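Local structure of sensor protein dcuS (Escherichia coli, 3BY8) at residues A[61-64]-A[65-69]; A[71-74]-A[75-78]; A[112-115]-A[116-120]. The protein senses C4-dicarboxylates such as fumarate through this periplasmic domain and, as a membrane-bound histidine kinase, activates the response regulator DcuR by phosphorylation. All blocks are in the same frame, centred on the assembly; numbering follows the deposited sequence.

Contact 1: residues A[61-64]-A[65-69]; sequences VTDM and QSLRY. With LMR ((2S)-2-hydroxybutanedioic acid), chain B.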
ATOM      1  N   VAL A  61      -1.830  -3.112   3.250  1.00 14.12           N
ATOM      2  CA  VAL A  61      -2.276  -2.291   4.367  1.00 14.21           C
ATOM      3  C   VAL A  61      -1.561  -2.818   5.593  1.00 13.26           C
ATOM      4  O   VAL A  61      -1.466  -4.031   5.754  1.00 16.51           O
ATOM      5  CB  VAL A  61      -3.779  -2.480   4.586  1.00 15.27           C
ATOM      6  CG1 VAL A  61      -4.232  -1.805   5.885  1.00 16.44           C
ATOM      7  CG2 VAL A  61      -4.506  -1.931   3.421  1.00 15.85           C
ATOM      8  N   THR A  62      -1.013  -1.938   6.426  1.00 13.01           N
ATOM      9  CA  THR A  62      -0.363  -2.366   7.658  1.00 12.80           C
ATOM     10  C   THR A  62      -0.892  -1.588   8.859  1.00 15.12           C
ATOM     11  O   THR A  62      -1.547  -0.535   8.705  1.00 13.89           O
ATOM     12  CB  THR A  62       1.171  -2.141   7.668  1.00 15.37           C
ATOM     13  OG1 THR A  62       1.473  -0.767   7.951  1.00 14.15           O
ATOM     14  CG2 THR A  62       1.777  -2.529   6.343  1.00 15.02           C
ATOM     15  N   ASP A  63      -0.631  -2.134  10.052  1.00 16.37           N
ATOM     16  CA  ASP A  63      -0.952  -1.422  11.282  1.00 15.95           C
ATOM     17  C   ASP A  63       0.279  -0.555  11.649  1.00 17.06           C
ATOM     18  O   ASP A  63       1.246  -0.443  10.842  1.00 15.08           O
ATOM     19  CB  ASP A  63      -1.308  -2.388  12.436  1.00 17.52           C
ATOM     20  CG  ASP A  63      -0.207  -3.384  12.760  1.00 19.78           C
ATOM     21  OD1 ASP A  63       1.006  -3.128  12.538  1.00 18.78           O
ATOM     22  OD2 ASP A  63      -0.592  -4.440  13.310  1.00 23.66           O
ATOM     23  N   MET A  64       0.280   0.041  12.851  1.00 15.20           N
ATOM     24  CA  MET A  64       1.372   0.922  13.259  1.00 16.56           C
ATOM     25  C   MET A  64       2.705   0.244  13.611  1.00 14.89           C
ATOM     26  O   MET A  64       3.712   0.910  13.821  1.00 16.29           O
ATOM     27  CB  MET A  64       0.900   1.833  14.403  1.00 17.62           C
ATOM     28  CG  MET A  64      -0.208   2.800  13.947  1.00 16.65           C
ATOM     29  SD  MET A  64       0.268   3.892  12.542  1.00 15.07           S
ATOM     30  CE  MET A  64       1.740   4.765  13.240  1.00 16.21           C
ATOM     31  N   GLN A  65       2.696  -1.076  13.642  1.00 15.46           N
ATOM     32  CA  GLN A  65       3.917  -1.827  13.899  1.00 16.27           C
ATOM     33  C   GLN A  65       4.412  -2.422  12.574  1.00 18.10           C
ATOM     34  O   GLN A  65       5.392  -3.159  12.548  1.00 19.27           O
ATOM     35  CB  GLN A  65       3.648  -2.954  14.902  1.00 18.82           C
ATOM     36  CG  GLN A  65       3.450  -2.471  16.350  1.00 21.21           C
ATOM     37  CD  GLN A  65       2.195  -1.651  16.551  1.00 24.02           C
ATOM     38  OE1 GLN A  65       1.082  -2.131  16.334  1.00 26.53           O
ATOM     39  NE2 GLN A  65       2.367  -0.405  16.973  1.00 23.07           N
ATOM     40  N   SER A  66       3.701  -2.089  11.495  1.00 18.19           N
ATOM     41  CA  SER A  66       4.001  -2.540  10.138  1.00 19.47           C
ATOM     42  C   SER A  66       3.520  -3.956   9.769  1.00 19.78           C
ATOM     43  O   SER A  66       3.908  -4.496   8.727  1.00 17.96           O
ATOM     44  CB  SER A  66       5.495  -2.368   9.834  1.00 19.88           C
ATOM     45  OG  SER A  66       6.259  -3.507  10.163  1.00 22.43           O
ATOM     46  N   LEU A  67       2.684  -4.566  10.613  1.00 19.02           N
ATOM     47  CA  LEU A  67       2.138  -5.895  10.295  1.00 19.21           C
ATOM     48  C   LEU A  67       1.177  -5.808   9.134  1.00 18.69           C
ATOM     49  O   LEU A  67       0.285  -4.954   9.131  1.00 18.66           O
ATOM     50  CB  LEU A  67       1.373  -6.489  11.468  1.00 24.38           C
ATOM     51  CG  LEU A  67       2.167  -7.024  12.627  1.00 25.25           C
ATOM     52  CD1 LEU A  67       1.195  -7.852  13.458  1.00 24.16           C
ATOM     53  CD2 LEU A  67       3.350  -7.874  12.142  1.00 23.93           C
ATOM     54  N   ARG A  68       1.305  -6.717   8.170  1.00 17.60           N
ATOM     55  CA  ARG A  68       0.456  -6.690   6.989  1.00 18.27           C
ATOM     56  C   ARG A  68      -0.949  -7.226   7.144  1.00 19.02           C
ATOM     57  O   ARG A  68      -1.146  -8.277   7.775  1.00 21.31           O
ATOM     58  CB  ARG A  68       1.094  -7.487   5.852  1.00 16.45           C
ATOM     59  CG  ARG A  68       2.511  -7.101   5.469  1.00 17.63           C
ATOM     60  CD  ARG A  68       2.804  -7.799   4.174  1.00 15.10           C
ATOM     61  NE  ARG A  68       4.209  -7.746   3.773  1.00 14.90           N
ATOM     62  CZ  ARG A  68       5.163  -8.531   4.273  1.00 15.38           C
ATOM     63  NH1 ARG A  68       4.883  -9.430   5.219  1.00 17.84           N
ATOM     64  NH2 ARG A  68       6.401  -8.469   3.798  1.00 16.48           N
ATOM     65  N   TYR A  69      -1.903  -6.510   6.558  1.00 18.97           N
ATOM     66  CA  TYR A  69      -3.298  -6.925   6.528  1.00 18.23           C
ATOM     67  C   TYR A  69      -3.702  -7.414   5.133  1.00 20.43           C
ATOM     68  O   TYR A  69      -4.807  -7.906   4.921  1.00 20.97           O
ATOM     69  CB  TYR A  69      -4.190  -5.781   6.974  1.00 22.53           C
ATOM     70  CG  TYR A  69      -4.363  -5.772   8.456  1.00 21.83           C
ATOM     71  CD1 TYR A  69      -3.288  -5.535   9.315  1.00 22.89           C
ATOM     72  CD2 TYR A  69      -5.609  -6.059   9.016  1.00 27.42           C
ATOM     73  CE1 TYR A  69      -3.452  -5.589  10.694  1.00 28.30           C
ATOM     74  CE2 TYR A  69      -5.782  -6.113  10.377  1.00 27.38           C
ATOM     75  CZ  TYR A  69      -4.711  -5.880  11.213  1.00 28.02           C
ATOM     76  OH  TYR A  69      -4.915  -5.931  12.568  1.00 31.22           O
TER
HETATM   77  C1  LMR B   1       5.886  -5.782   1.519  1.00 14.13           C
HETATM   78  O1A LMR B   1       4.757  -6.198   1.553  1.00 13.75           O
HETATM   79  O1B LMR B   1       6.744  -6.237   2.304  1.00 14.45           O
HETATM   80  C2  LMR B   1       6.295  -5.021   0.296  1.00 13.78           C
HETATM   81  O2  LMR B   1       7.767  -4.777   0.273  1.00 13.56           O
HETATM   82  C3  LMR B   1       5.716  -5.609  -1.006  1.00 13.25           C
HETATM   83  C4  LMR B   1       6.605  -6.775  -1.483  1.00 12.93           C
HETATM   84  O4A LMR B   1       6.577  -7.837  -0.863  1.00 14.28           O
HETATM   85  O4B LMR B   1       7.398  -6.603  -2.454  1.00 12.91           O
HETATM   86  O   HOH W   1       4.260   1.420  16.752  1.00 28.51           O

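Contact 2: residues A[71-74]-A[75-78]; sequences HPEA and QRIG. With LMR ((2S)-2-hydroxybutanedioic acid), chain B.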
ATOM      1  N   HIS A  71      -1.645  -8.631   1.047  1.00 16.52           N
ATOM      2  CA  HIS A  71      -0.453  -8.826   0.216  1.00 16.58           C
ATOM      3  C   HIS A  71      -0.845  -9.773  -0.906  1.00 16.50           C
ATOM      4  O   HIS A  71      -1.678 -10.642  -0.690  1.00 19.49           O
ATOM      5  CB  HIS A  71       0.670  -9.495   1.004  1.00 15.68           C
ATOM      6  CG  HIS A  71       2.007  -9.433   0.332  1.00 13.96           C
ATOM      7  ND1 HIS A  71       2.411 -10.322  -0.652  1.00 13.79           N
ATOM      8  CD2 HIS A  71       3.051  -8.594   0.531  1.00 13.27           C
ATOM      9  CE1 HIS A  71       3.647 -10.024  -1.030  1.00 14.92           C
ATOM     10  NE2 HIS A  71       4.053  -8.978  -0.324  1.00 13.72           N
ATOM     11  N   PRO A  72      -0.260  -9.622  -2.108  1.00 17.35           N
ATOM     12  CA  PRO A  72      -0.638 -10.553  -3.182  1.00 17.75           C
ATOM     13  C   PRO A  72      -0.379 -12.009  -2.796  1.00 18.48           C
ATOM     14  O   PRO A  72      -1.061 -12.905  -3.295  1.00 18.82           O
ATOM     15  CB  PRO A  72       0.224 -10.108  -4.355  1.00 17.41           C
ATOM     16  CG  PRO A  72       0.324  -8.633  -4.148  1.00 17.56           C
ATOM     17  CD  PRO A  72       0.537  -8.505  -2.647  1.00 17.00           C
ATOM     18  N   GLU A  73       0.622 -12.233  -1.943  1.00 16.45           N
ATOM     19  CA  GLU A  73       0.973 -13.560  -1.417  1.00 18.07           C
ATOM     20  C   GLU A  73       0.338 -13.619  -0.035  1.00 18.59           C
ATOM     21  O   GLU A  73       0.861 -13.067   0.943  1.00 19.47           O
ATOM     22  CB  GLU A  73       2.492 -13.721  -1.319  1.00 17.34           C
ATOM     23  CG  GLU A  73       3.180 -13.577  -2.666  1.00 19.39           C
ATOM     24  CD  GLU A  73       4.693 -13.696  -2.580  1.00 23.26           C
ATOM     25  OE1 GLU A  73       5.236 -13.849  -1.457  1.00 26.38           O
ATOM     26  OE2 GLU A  73       5.320 -13.639  -3.656  1.00 28.21           O
ATOM     27  N   ALA A  74      -0.797 -14.300   0.054  1.00 19.28           N
ATOM     28  CA  ALA A  74      -1.528 -14.374   1.313  1.00 20.65           C
ATOM     29  C   ALA A  74      -0.729 -14.868   2.502  1.00 20.86           C
ATOM     30  O   ALA A  74      -1.017 -14.510   3.634  1.00 21.32           O
ATOM     31  CB  ALA A  74      -2.793 -15.211   1.143  1.00 21.97           C
ATOM     32  N   GLN A  75       0.283 -15.695   2.267  1.00 20.15           N
ATOM     33  CA  GLN A  75       1.091 -16.184   3.380  1.00 20.52           C
ATOM     34  C   GLN A  75       1.819 -15.056   4.124  1.00 22.90           C
ATOM     35  O   GLN A  75       2.330 -15.259   5.226  1.00 22.49           O
ATOM     36  CB  GLN A  75       2.146 -17.163   2.870  1.00 24.05           C
ATOM     37  CG  GLN A  75       3.147 -16.478   1.946  1.00 26.01           C
ATOM     38  CD  GLN A  75       4.266 -17.384   1.491  1.00 26.76           C
ATOM     39  OE1 GLN A  75       5.060 -17.013   0.631  1.00 27.87           O
ATOM     40  NE2 GLN A  75       4.333 -18.579   2.063  1.00 29.73           N
ATOM     41  N   ARG A  76       1.876 -13.870   3.528  1.00 21.33           N
ATOM     42  CA  ARG A  76       2.607 -12.779   4.172  1.00 23.00           C
ATOM     43  C   ARG A  76       1.773 -11.907   5.077  1.00 21.12           C
ATOM     44  O   ARG A  76       2.280 -10.998   5.742  1.00 19.94           O
ATOM     45  CB  ARG A  76       3.319 -11.961   3.108  1.00 23.77           C
ATOM     46  CG  ARG A  76       4.308 -12.843   2.359  1.00 25.46           C
ATOM     47  CD  ARG A  76       5.290 -12.087   1.520  1.00 26.37           C
ATOM     48  NE  ARG A  76       6.178 -13.017   0.821  1.00 28.21           N
ATOM     49  CZ  ARG A  76       7.183 -13.686   1.382  1.00 27.18           C
ATOM     50  NH1 ARG A  76       7.469 -13.552   2.674  1.00 28.73           N
ATOM     51  NH2 ARG A  76       7.915 -14.494   0.632  1.00 31.09           N
ATOM     52  N   ILE A  77       0.481 -12.195   5.102  1.00 20.36           N
ATOM     53  CA  ILE A  77      -0.425 -11.466   5.967  1.00 21.36           C
ATOM     54  C   ILE A  77      -0.057 -11.822   7.406  1.00 19.69           C
ATOM     55  O   ILE A  77       0.204 -12.984   7.736  1.00 22.47           O
ATOM     56  CB  ILE A  77      -1.863 -11.850   5.649  1.00 18.93           C
ATOM     57  CG1 ILE A  77      -2.167 -11.425   4.219  1.00 19.75           C
ATOM     58  CG2 ILE A  77      -2.827 -11.204   6.649  1.00 22.09           C
ATOM     59  CD1 ILE A  77      -3.516 -11.812   3.735  1.00 20.99           C
ATOM     60  N   GLY A  78      -0.011 -10.816   8.268  1.00 21.76           N
ATOM     61  CA  GLY A  78       0.363 -11.058   9.645  1.00 19.24           C
ATOM     62  C   GLY A  78       1.848 -10.967   9.955  1.00 24.37           C
ATOM     63  O   GLY A  78       2.245 -11.119  11.105  1.00 24.92           O
TER
HETATM   64  C1  LMR B   1       5.886  -5.782   1.519  1.00 14.13           C
HETATM   65  O1A LMR B   1       4.757  -6.198   1.553  1.00 13.75           O
HETATM   66  O1B LMR B   1       6.744  -6.237   2.304  1.00 14.45           O
HETATM   67  C2  LMR B   1       6.295  -5.021   0.296  1.00 13.78           C
HETATM   68  O2  LMR B   1       7.767  -4.777   0.273  1.00 13.56           O
HETATM   69  C3  LMR B   1       5.716  -5.609  -1.006  1.00 13.25           C
HETATM   70  C4  LMR B   1       6.605  -6.775  -1.483  1.00 12.93           C
HETATM   71  O4A LMR B   1       6.577  -7.837  -0.863  1.00 14.28           O
HETATM   72  O4B LMR B   1       7.398  -6.603  -2.454  1.00 12.91           O
HETATM   73  O   HOH W   2       7.934 -14.743  -2.025  1.00 43.77           O

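Contact 3: residues A[112-115]-A[116-120]; sequences PIYD and ENHKQ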
ATOM      1  N   PRO A 112      -0.643   7.488   5.258  1.00  9.92           N
ATOM      2  CA  PRO A 112      -1.161   7.045   6.554  1.00 11.13           C
ATOM      3  C   PRO A 112      -2.663   6.808   6.605  1.00 12.44           C
ATOM      4  O   PRO A 112      -3.417   7.428   5.822  1.00 13.79           O
ATOM      5  CB  PRO A 112      -0.703   8.151   7.527  1.00 13.44           C
ATOM      6  CG  PRO A 112      -0.557   9.368   6.653  1.00 16.05           C
ATOM      7  CD  PRO A 112      -0.121   8.868   5.291  1.00 13.13           C
ATOM      8  N   ILE A 113      -3.097   5.934   7.515  1.00 11.56           N
ATOM      9  CA  ILE A 113      -4.516   5.629   7.757  1.00 12.12           C
ATOM     10  C   ILE A 113      -4.814   6.231   9.145  1.00 11.83           C
ATOM     11  O   ILE A 113      -4.069   5.967  10.117  1.00 11.04           O
ATOM     12  CB  ILE A 113      -4.780   4.117   7.824  1.00 12.67           C
ATOM     13  CG1 ILE A 113      -4.364   3.457   6.502  1.00 10.66           C
ATOM     14  CG2 ILE A 113      -6.300   3.854   8.066  1.00 13.62           C
ATOM     15  CD1 ILE A 113      -4.487   1.949   6.491  1.00 12.86           C
ATOM     16  N   TYR A 114      -5.886   7.015   9.253  1.00 14.42           N
ATOM     17  CA  TYR A 114      -6.269   7.654  10.508  1.00 14.86           C
ATOM     18  C   TYR A 114      -7.638   7.200  10.983  1.00 16.11           C
ATOM     19  O   TYR A 114      -8.496   6.837  10.160  1.00 18.26           O
ATOM     20  CB  TYR A 114      -6.305   9.168  10.282  1.00 15.98           C
ATOM     21  CG  TYR A 114      -4.961   9.770   9.956  1.00 17.39           C
ATOM     22  CD1 TYR A 114      -3.994   9.944  10.954  1.00 19.01           C
ATOM     23  CD2 TYR A 114      -4.652  10.169   8.656  1.00 21.32           C
ATOM     24  CE1 TYR A 114      -2.760  10.500  10.664  1.00 19.72           C
ATOM     25  CE2 TYR A 114      -3.411  10.732   8.361  1.00 18.48           C
ATOM     26  CZ  TYR A 114      -2.479  10.895   9.368  1.00 21.37           C
ATOM     27  OH  TYR A 114      -1.258  11.476   9.098  1.00 21.90           O
ATOM     28  N   ASP A 115      -7.845   7.193  12.302  1.00 16.31           N
ATOM     29  CA  ASP A 115      -9.183   6.873  12.799  1.00 17.08           C
ATOM     30  C   ASP A 115      -9.989   8.181  12.765  1.00 20.11           C
ATOM     31  O   ASP A 115      -9.514   9.206  12.252  1.00 20.84           O
ATOM     32  CB  ASP A 115      -9.160   6.252  14.204  1.00 20.14           C
ATOM     33  CG  ASP A 115      -8.601   7.179  15.282  1.00 19.65           C
ATOM     34  OD1 ASP A 115      -8.534   8.415  15.088  1.00 17.58           O
ATOM     35  OD2 ASP A 115      -8.230   6.635  16.352  1.00 22.47           O
ATOM     36  N   GLU A 116     -11.211   8.150  13.287  1.00 22.49           N
ATOM     37  CA  GLU A 116     -12.072   9.328  13.265  1.00 25.98           C
ATOM     38  C   GLU A 116     -11.543  10.573  13.959  1.00 24.39           C
ATOM     39  O   GLU A 116     -11.953  11.687  13.639  1.00 26.18           O
ATOM     40  CB  GLU A 116     -13.443   8.980  13.857  1.00 31.94           C
ATOM     41  CG  GLU A 116     -14.310   8.127  12.942  1.00 40.58           C
ATOM     42  CD  GLU A 116     -14.468   8.726  11.549  1.00 44.89           C
ATOM     43  OE1 GLU A 116     -14.175   9.928  11.359  1.00 49.14           O
ATOM     44  OE2 GLU A 116     -14.902   7.990  10.638  1.00 50.02           O
ATOM     45  N   ASN A 117     -10.639  10.379  14.908  1.00 22.76           N
ATOM     46  CA  ASN A 117     -10.079  11.484  15.675  1.00 23.13           C
ATOM     47  C   ASN A 117      -8.732  11.923  15.147  1.00 21.96           C
ATOM     48  O   ASN A 117      -8.039  12.736  15.770  1.00 21.18           O
ATOM     49  CB  ASN A 117      -9.934  11.063  17.131  1.00 24.70           C
ATOM     50  CG  ASN A 117     -11.257  10.660  17.746  1.00 27.74           C
ATOM     51  OD1 ASN A 117     -12.260  11.364  17.598  1.00 27.32           O
ATOM     52  ND2 ASN A 117     -11.274   9.523  18.431  1.00 30.04           N
ATOM     53  N   HIS A 118      -8.391  11.376  13.984  1.00 20.37           N
ATOM     54  CA  HIS A 118      -7.136  11.630  13.301  1.00 20.15           C
ATOM     55  C   HIS A 118      -5.908  11.101  14.019  1.00 20.52           C
ATOM     56  O   HIS A 118      -4.839  11.698  13.957  1.00 22.88           O
ATOM     57  CB  HIS A 118      -6.941  13.111  12.960  1.00 23.40           C
ATOM     58  CG  HIS A 118      -5.972  13.331  11.834  1.00 22.61           C
ATOM     59  ND1 HIS A 118      -6.361  13.365  10.512  1.00 27.44           N
ATOM     60  CD2 HIS A 118      -4.626  13.484  11.832  1.00 23.27           C
ATOM     61  CE1 HIS A 118      -5.297  13.531   9.745  1.00 20.32           C
ATOM     62  NE2 HIS A 118      -4.232  13.606  10.518  1.00 24.47           N
ATOM     63  N   LYS A 119      -6.077   9.992  14.721  1.00 18.56           N
ATOM     64  CA  LYS A 119      -4.986   9.293  15.380  1.00 19.81           C
ATOM     65  C   LYS A 119      -4.552   8.259  14.317  1.00 18.30           C
ATOM     66  O   LYS A 119      -5.393   7.546  13.770  1.00 17.56           O
ATOM     67  CB  LYS A 119      -5.512   8.587  16.641  1.00 24.09           C
ATOM     68  CG  LYS A 119      -4.531   7.667  17.328  1.00 31.08           C
ATOM     69  CD  LYS A 119      -4.495   6.278  16.680  1.00 34.95           C
ATOM     70  CE  LYS A 119      -3.489   5.363  17.386  1.00 37.45           C
ATOM     71  NZ  LYS A 119      -3.321   4.040  16.720  1.00 35.01           N
ATOM     72  N   GLN A 120      -3.258   8.163  14.026  1.00 16.54           N
ATOM     73  CA  GLN A 120      -2.832   7.213  13.011  1.00 16.06           C
ATOM     74  C   GLN A 120      -3.010   5.786  13.487  1.00 15.07           C
ATOM     75  O   GLN A 120      -2.585   5.438  14.614  1.00 17.39           O
ATOM     76  CB  GLN A 120      -1.376   7.447  12.626  1.00 15.94           C
ATOM     77  CG  GLN A 120      -1.107   6.827  11.249  1.00 13.24           C
ATOM     78  CD  GLN A 120       0.290   7.018  10.724  1.00 12.64           C
ATOM     79  OE1 GLN A 120       0.965   8.015  11.030  1.00 15.69           O
ATOM     80  NE2 GLN A 120       0.727   6.083   9.878  1.00 12.33           N
TER
HETATM   81  O   HOH W   3      -8.753   8.007  18.758  1.00 30.62           O

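Contact 1: residues A[61-64]-A[65-69]
Asp63 holds its CG between its own backbone N and carbonyl carbon (chi1 58°), which swings the carboxylate over the backbone N-H groups of Gln65 and Leu67. Asp63 OD1 takes both: Gln65 N and Leu67 N each lie 2.9 Å from it, reaching it from opposite faces of the carboxylate plane. Asp63 OD2 rests against Leu67 CB at 3.4 Å, the two side chains running alongside. The main chain makes a type I beta turn from Asp63 to Ser66, closed by Ser66 N to Asp63 O at 3.0 Å; the same carbonyl oxygen also accepts from Thr62 OG1, so Asp63 O and Asp63 OD1 each accept two hydrogen bonds. The returning chain pairs with the strand through Leu67 O, the acceptor of Asp63 N, and through Tyr69 N, which meets Val61 O at 2.6 Å with an N-H...O angle of 164°. The Tyr69 and Val61 side chains cross at an angle, CB to CB 4.1 Å, while the Tyr69 hydroxyl bonds to Lys36 O. The CA-CB bond of Arg68 leads away from 61-64, and the extended chain brings NE to O1A (2.8 Å) and NH2 to O1B (2.7 Å) of the bound malate, guanidinium edge to carboxylate. An Asx turn superposed on a type I beta turn thus closes a hairpin-like reversal following strand 58-63 and presents an arginine to this Cache domain's C4-dicarboxylate site.

Contact 2: residues A[71-74]-A[75-78]
Glu73 and Arg76 make the salt bridge of this short turn: Glu73 OE1 lies 2.6 Å from Arg76 NE and is met nearly along its C-O axis. Both chains are extended and run alongside each other, their carboxylate and guanidinium planes 39° apart. A water adds a second link, donating to Glu73 OE1 and accepting from Arg76 NH2, so that OE1 receives two donors.

Two backbone hydrogen bonds join the same residues and their neighbours. Arg76 N reaches Glu73 O at 2.9 Å, and Ile77 N reaches Ala74 O at 3.1 Å; these two successive i to i+3 bonds are those of a 3-10 turn.

Aliphatic carbons cover both faces of the His71 ring: Pro72 CD one, Arg76 CD the other. The latter is a CH-pi contact, with Arg76 CD 3.9 Å from the His71 ring centroid and 20° off its normal, brought about by an extended arginine chain that follows the imidazole in the same direction.

Both ring nitrogens are engaged. His71 ND1 accepts from Glu73 N at 2.9 Å, close to the ring plane, which implies that the proton sits on NE2; His71 NE2 donates to malate O4A at 2.8 Å with an angle of 169°. The ND1 bond probably helps fix the ring's rotation, with NE2 directed at the ligand, making Glu73 N a second-shell partner of the site.

The turn lies in the loop between strands 58-63 and 95-99. Pro72 and Ile77 pack on helix 43-53, His71 and Pro72 touch strand 58-63, and Arg76 forms a cation-pi contact with Phe102.

Contact 3: residues A[112-115]-A[116-120]
Tyr114 and Gln120 face each other as an antiparallel non-hydrogen-bonded pair, CA to CA 4.3 Å, beyond which the chain reverses through a type I beta turn from Asp115 to His118. Asp115 N donates to Lys119 O at 2.9 Å, while His118 N closes the turn on Asp115 O at 3.0 Å. Asp115 OD1 accepts two further backbone N-H groups, Asn117 N and Lys119 N, from opposite faces of the carboxylate plane; with chi1 at 63°, the Asn117 bond makes an Asx turn. Asp115 OD2 accepts from a water, which in turn accepts from Asn117 ND2. Tyr114 and His118 stack face to face, centroids 3.7 Å apart and planes 17° from parallel, with His118 NE2 over the centre of the phenol ring. The imidazole folds back onto the phenol because its CG lies opposite the backbone N (chi1 -158°). A serine in place of Tyr114 would probably leave one face of the His118 imidazole without its stacking partner and set that ring free to turn. Gln120 stretches along the strand to Pro112, NE2 to CB 3.4 Å, and its amide nitrogen donates to Ala89 O and Gly122 O. Chemically, one carboxylate oxygen accepts the N-H groups of Asn117 and Lys119, probably favouring its charged form, while an aromatic stack, exposed at His118 and partly so at Tyr114, lies on the face of Tyr114 and Gln120.

The three contacts come in series along the chain, all within the one Cache domain. Contacts 1 and 2 lie close, their centres 11 Å apart, and touch: Arg68 O lies 2.8 Å from Gly78 N, a probable hydrogen bond. Both reach the bound malate. Contact 3 joins strands 106-114 and 120-129 of the four-stranded antiparallel sheet whose outer strand 58-63 carries the start of contact 1. Its centre is 14 Å from that of contact 1, which it meets through Met64 with Gln120 and Val61 with Ile113, but 24 Å from that of contact 2. The Ile113 side chain is about 13 Å from the malate, so contacts 1 and 2 serve the ligand site while contact 3 is a turn between central strands.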